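Putative translocated intimin receptor protein (Translocated intimin receptor Tir) (Escherichia coli, PDB 2ZQK) acts as a host-membrane receptor for bacterial intimin, its extracellular intimin-binding domain anchoring the bacterium while its intracellular parts trigger actin pedestal formation. Local coordinates at residues B[6-18]-B[51-63]. Residues are numbered along the deposited sequence; the frame is centred on the assembly and turned at random.
Sequences SATETATRDQLTK and IEEQAKAAGEEAK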
loop_
_atom_site.group_PDB
_atom_site.type_symbol
_atom_site.label_atom_id
_atom_site.label_comp_id
_atom_site.label_asym_id
_atom_site.label_seq_id
_atom_site.Cartn_x
_atom_site.Cartn_y
_atom_site.Cartn_z
ATOM N N SER B 6 -32.275 -23.250 19.684
ATOM C CA SER B 6 -31.894 -22.894 21.082
ATOM C C SER B 6 -31.112 -21.582 21.036
ATOM O O SER B 6 -30.217 -21.413 20.204
ATOM C CB SER B 6 -31.026 -24.005 21.690
ATOM O OG SER B 6 -30.950 -23.914 23.103
ATOM N N ALA B 7 -31.459 -20.647 21.918
ATOM C CA ALA B 7 -30.774 -19.361 21.956
ATOM C C ALA B 7 -29.288 -19.569 22.197
ATOM O O ALA B 7 -28.465 -18.808 21.694
ATOM C CB ALA B 7 -31.358 -18.483 23.048
ATOM N N THR B 8 -28.952 -20.605 22.962
ATOM C CA THR B 8 -27.558 -20.899 23.270
ATOM C C THR B 8 -26.780 -21.262 22.030
ATOM O O THR B 8 -25.723 -20.696 21.769
ATOM C CB THR B 8 -27.428 -22.061 24.256
ATOM O OG1 THR B 8 -28.046 -21.694 25.492
ATOM C CG2 THR B 8 -25.947 -22.404 24.494
ATOM N N GLU B 9 -27.300 -22.219 21.273
ATOM C CA GLU B 9 -26.640 -22.642 20.055
ATOM C C GLU B 9 -26.415 -21.475 19.088
ATOM O O GLU B 9 -25.275 -21.194 18.699
ATOM C CB GLU B 9 -27.458 -23.730 19.372
ATOM C CG GLU B 9 -27.096 -23.923 17.917
ATOM C CD GLU B 9 -27.862 -25.047 17.279
ATOM O OE1 GLU B 9 -29.079 -25.149 17.545
ATOM O OE2 GLU B 9 -27.253 -25.818 16.508
ATOM N N THR B 10 -27.497 -20.799 18.704
ATOM C CA THR B 10 -27.408 -19.676 17.777
ATOM C C THR B 10 -26.429 -18.601 18.257
ATOM O O THR B 10 -25.561 -18.177 17.500
ATOM C CB THR B 10 -28.806 -19.053 17.533
ATOM O OG1 THR B 10 -29.647 -20.025 16.900
ATOM C CG2 THR B 10 -28.709 -17.831 16.630
ATOM N N ALA B 11 -26.557 -18.165 19.505
ATOM C CA ALA B 11 -25.656 -17.146 20.035
ATOM C C ALA B 11 -24.233 -17.635 19.869
ATOM O O ALA B 11 -23.386 -16.916 19.339
ATOM C CB ALA B 11 -25.941 -16.887 21.504
ATOM N N THR B 12 -23.976 -18.858 20.331
ATOM C CA THR B 12 -22.654 -19.461 20.221
ATOM C C THR B 12 -22.174 -19.412 18.771
ATOM O O THR B 12 -21.099 -18.873 18.481
ATOM C CB THR B 12 -22.667 -20.922 20.695
ATOM O OG1 THR B 12 -22.926 -20.964 22.101
ATOM C CG2 THR B 12 -21.328 -21.586 20.427
ATOM N N ARG B 13 -22.969 -19.969 17.859
ATOM C CA ARG B 13 -22.618 -19.967 16.440
ATOM C C ARG B 13 -22.180 -18.587 15.955
ATOM O O ARG B 13 -21.196 -18.468 15.225
ATOM C CB ARG B 13 -23.801 -20.428 15.607
ATOM C CG ARG B 13 -23.660 -20.142 14.125
ATOM C CD ARG B 13 -23.656 -21.436 13.349
ATOM N NE ARG B 13 -24.638 -22.359 13.904
ATOM C CZ ARG B 13 -25.947 -22.132 13.925
ATOM N NH1 ARG B 13 -26.436 -21.011 13.409
ATOM N NH2 ARG B 13 -26.761 -23.013 14.487
ATOM N N ASP B 14 -22.921 -17.549 16.349
ATOM C CA ASP B 14 -22.586 -16.181 15.955
ATOM C C ASP B 14 -21.224 -15.812 16.492
ATOM O O ASP B 14 -20.370 -15.327 15.763
ATOM C CB ASP B 14 -23.595 -15.163 16.502
ATOM C CG ASP B 14 -24.931 -15.192 15.775
ATOM O OD1 ASP B 14 -24.958 -15.460 14.549
ATOM O OD2 ASP B 14 -25.958 -14.918 16.437
ATOM N N GLN B 15 -21.032 -16.052 17.777
ATOM C CA GLN B 15 -19.783 -15.735 18.439
ATOM C C GLN B 15 -18.580 -16.443 17.825
ATOM O O GLN B 15 -17.568 -15.810 17.512
ATOM C CB GLN B 15 -19.886 -16.092 19.905
ATOM C CG GLN B 15 -18.658 -15.769 20.692
ATOM C CD GLN B 15 -18.548 -16.650 21.906
ATOM O OE1 GLN B 15 -19.456 -16.690 22.745
ATOM N NE2 GLN B 15 -17.438 -17.379 22.009
ATOM N N LEU B 16 -18.683 -17.756 17.654
ATOM C CA LEU B 16 -17.584 -18.514 17.069
ATOM C C LEU B 16 -17.321 -18.098 15.628
ATOM O O LEU B 16 -16.166 -18.038 15.195
ATOM C CB LEU B 16 -17.872 -20.008 17.139
ATOM C CG LEU B 16 -17.788 -20.581 18.562
ATOM C CD1 LEU B 16 -18.572 -21.881 18.643
ATOM C CD2 LEU B 16 -16.327 -20.796 18.959
ATOM N N THR B 17 -18.381 -17.799 14.883
ATOM C CA THR B 17 -18.203 -17.378 13.502
ATOM C C THR B 17 -17.471 -16.059 13.501
ATOM O O THR B 17 -16.441 -15.922 12.823
ATOM C CB THR B 17 -19.535 -17.194 12.777
ATOM O OG1 THR B 17 -20.207 -18.459 12.690
ATOM C CG2 THR B 17 -19.299 -16.642 11.370
ATOM N N LYS B 18 -18.000 -15.097 14.269
ATOM C CA LYS B 18 -17.395 -13.768 14.377
ATOM C C LYS B 18 -15.923 -13.879 14.745
ATOM O O LYS B 18 -15.063 -13.277 14.093
ATOM C CB LYS B 18 -18.083 -12.922 15.443
ATOM C CG LYS B 18 -17.437 -11.525 15.616
ATOM C CD LYS B 18 -17.498 -11.049 17.051
ATOM C CE LYS B 18 -16.731 -12.000 17.946
ATOM N NZ LYS B 18 -16.923 -11.747 19.403
ATOM N N ILE B 51 -17.356 -25.324 13.636
ATOM C CA ILE B 51 -18.109 -24.402 14.479
ATOM C C ILE B 51 -19.494 -24.998 14.739
ATOM O O ILE B 51 -19.958 -25.073 15.887
ATOM C CB ILE B 51 -18.286 -23.036 13.792
ATOM C CG1 ILE B 51 -16.935 -22.326 13.695
ATOM C CG2 ILE B 51 -19.295 -22.197 14.550
ATOM C CD1 ILE B 51 -16.974 -21.049 12.905
ATOM N N GLU B 52 -20.142 -25.430 13.663
ATOM C CA GLU B 52 -21.475 -26.019 13.736
ATOM C C GLU B 52 -21.629 -27.010 14.892
ATOM O O GLU B 52 -22.650 -27.012 15.587
ATOM C CB GLU B 52 -21.789 -26.714 12.413
ATOM C CG GLU B 52 -23.255 -26.952 12.191
ATOM C CD GLU B 52 -24.060 -25.688 12.376
ATOM O OE1 GLU B 52 -23.688 -24.654 11.774
ATOM O OE2 GLU B 52 -25.061 -25.731 13.124
ATOM N N GLU B 53 -20.617 -27.856 15.087
ATOM C CA GLU B 53 -20.630 -28.842 16.161
ATOM C C GLU B 53 -20.575 -28.154 17.502
ATOM O O GLU B 53 -21.378 -28.453 18.381
ATOM C CB GLU B 53 -19.442 -29.796 16.035
ATOM C CG GLU B 53 -19.511 -30.645 14.794
ATOM C CD GLU B 53 -20.851 -31.317 14.680
ATOM O OE1 GLU B 53 -21.126 -32.236 15.481
ATOM O OE2 GLU B 53 -21.638 -30.906 13.803
ATOM N N GLN B 54 -19.613 -27.241 17.657
ATOM C CA GLN B 54 -19.445 -26.477 18.892
ATOM C C GLN B 54 -20.770 -25.819 19.265
ATOM O O GLN B 54 -21.220 -25.907 20.412
ATOM C CB GLN B 54 -18.376 -25.401 18.708
ATOM C CG GLN B 54 -16.949 -25.896 18.800
ATOM C CD GLN B 54 -15.937 -24.778 18.617
ATOM O OE1 GLN B 54 -15.670 -24.335 17.492
ATOM N NE2 GLN B 54 -15.377 -24.306 19.726
ATOM N N ALA B 55 -21.384 -25.150 18.290
ATOM C CA ALA B 55 -22.670 -24.508 18.507
ATOM C C ALA B 55 -23.665 -25.529 19.093
ATOM O O ALA B 55 -24.370 -25.241 20.059
ATOM C CB ALA B 55 -23.191 -23.953 17.195
ATOM N N LYS B 56 -23.709 -26.727 18.516
ATOM C CA LYS B 56 -24.614 -27.764 18.995
ATOM C C LYS B 56 -24.271 -28.278 20.384
ATOM O O LYS B 56 -25.165 -28.634 21.145
ATOM C CB LYS B 56 -24.629 -28.969 18.049
ATOM C CG LYS B 56 -25.124 -28.709 16.645
ATOM C CD LYS B 56 -25.691 -29.994 16.057
ATOM C CE LYS B 56 -25.721 -29.969 14.541
ATOM N NZ LYS B 56 -24.363 -30.226 13.975
ATOM N N ALA B 57 -22.983 -28.348 20.707
ATOM C CA ALA B 57 -22.567 -28.843 22.020
ATOM C C ALA B 57 -22.999 -27.856 23.088
ATOM O O ALA B 57 -23.398 -28.252 24.183
ATOM C CB ALA B 57 -21.056 -29.046 22.067
ATOM N N ALA B 58 -22.913 -26.569 22.755
ATOM C CA ALA B 58 -23.313 -25.507 23.665
ATOM C C ALA B 58 -24.801 -25.676 23.916
ATOM O O ALA B 58 -25.268 -25.515 25.044
ATOM C CB ALA B 58 -23.048 -24.157 23.033
ATOM N N GLY B 59 -25.533 -26.003 22.849
ATOM C CA GLY B 59 -26.966 -26.207 22.945
ATOM C C GLY B 59 -27.352 -27.354 23.866
ATOM O O GLY B 59 -28.176 -27.188 24.775
ATOM N N GLU B 60 -26.769 -28.527 23.636
ATOM C CA GLU B 60 -27.065 -29.683 24.479
ATOM C C GLU B 60 -26.640 -29.411 25.914
ATOM O O GLU B 60 -27.340 -29.759 26.851
ATOM C CB GLU B 60 -26.334 -30.916 23.961
ATOM C CG GLU B 60 -26.762 -31.322 22.576
ATOM C CD GLU B 60 -28.257 -31.529 22.490
ATOM O OE1 GLU B 60 -28.797 -32.297 23.320
ATOM O OE2 GLU B 60 -28.890 -30.921 21.596
ATOM N N GLU B 61 -25.485 -28.773 26.068
ATOM C CA GLU B 61 -24.940 -28.456 27.381
ATOM C C GLU B 61 -25.924 -27.576 28.137
ATOM O O GLU B 61 -25.994 -27.602 29.365
ATOM C CB GLU B 61 -23.593 -27.748 27.217
ATOM C CG GLU B 61 -22.650 -27.921 28.392
ATOM C CD GLU B 61 -22.514 -26.666 29.221
ATOM O OE1 GLU B 61 -22.062 -25.641 28.665
ATOM O OE2 GLU B 61 -22.858 -26.706 30.423
ATOM N N ALA B 62 -26.690 -26.797 27.384
ATOM C CA ALA B 62 -27.685 -25.921 27.967
ATOM C C ALA B 62 -28.891 -26.762 28.346
ATOM O O ALA B 62 -29.368 -26.698 29.476
ATOM C CB ALA B 62 -28.084 -24.864 26.972
ATOM N N LYS B 63 -29.380 -27.561 27.403
ATOM C CA LYS B 63 -30.538 -28.407 27.671
ATOM C C LYS B 63 -30.266 -29.367 28.822
ATOM O O LYS B 63 -31.092 -29.514 29.716
ATOM C CB LYS B 63 -30.932 -29.208 26.428
ATOM C CG LYS B 63 -32.296 -29.888 26.556
ATOM C CD LYS B 63 -32.655 -30.704 25.330
ATOM C CE LYS B 63 -31.763 -31.928 25.208
ATOM N NZ LYS B 63 -32.143 -32.760 24.040
#
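The guanidinium of Arg13 and the carboxylate of Glu52 have their planes turned 30° from each other, with Arg13 NE 3.3 Å from Glu52 OE1. Since that oxygen stands well out of the guanidinium plane, this salt bridge rests on charge alone. At the edge, in plane, comes Glu9 OE2, one turn earlier in the same helix, 3.5 Å from Arg13 NH2. One arginine thus serves two carboxylates, whose OE2 atoms are only 4.0 Å apart, and its charge probably offsets their repulsion.

Glu9 also belongs to the packing, which illustrates how small residues bring helices together: at Ala55, Ala58 and Gly59 the axes of 7-18 and 51-63 come within 7.4 Å, and Glu9 CA lies 4.6 Å from Gly59 CA. Glu9 fits as a knob among Glu52, Ala55, Lys56 and Gly59, its CA 3.5 Å from Ala55 O in a CA-H...O contact. With CG2 anti to the backbone N, Thr8 lays its methyl 3.7 Å from Ala58 CB. Further along, Leu16 CB rests 3.7 Å from Ile51 CG2.

Segments 7-18 and 51-63, at 148°, lie on helices 7-21 and 45-67, an antiparallel hairpin within the intimin-binding domain, joined through the two-stranded sheet of 27-31 and 37-40; Asp14 and Lys18 pack against a second copy of the protein.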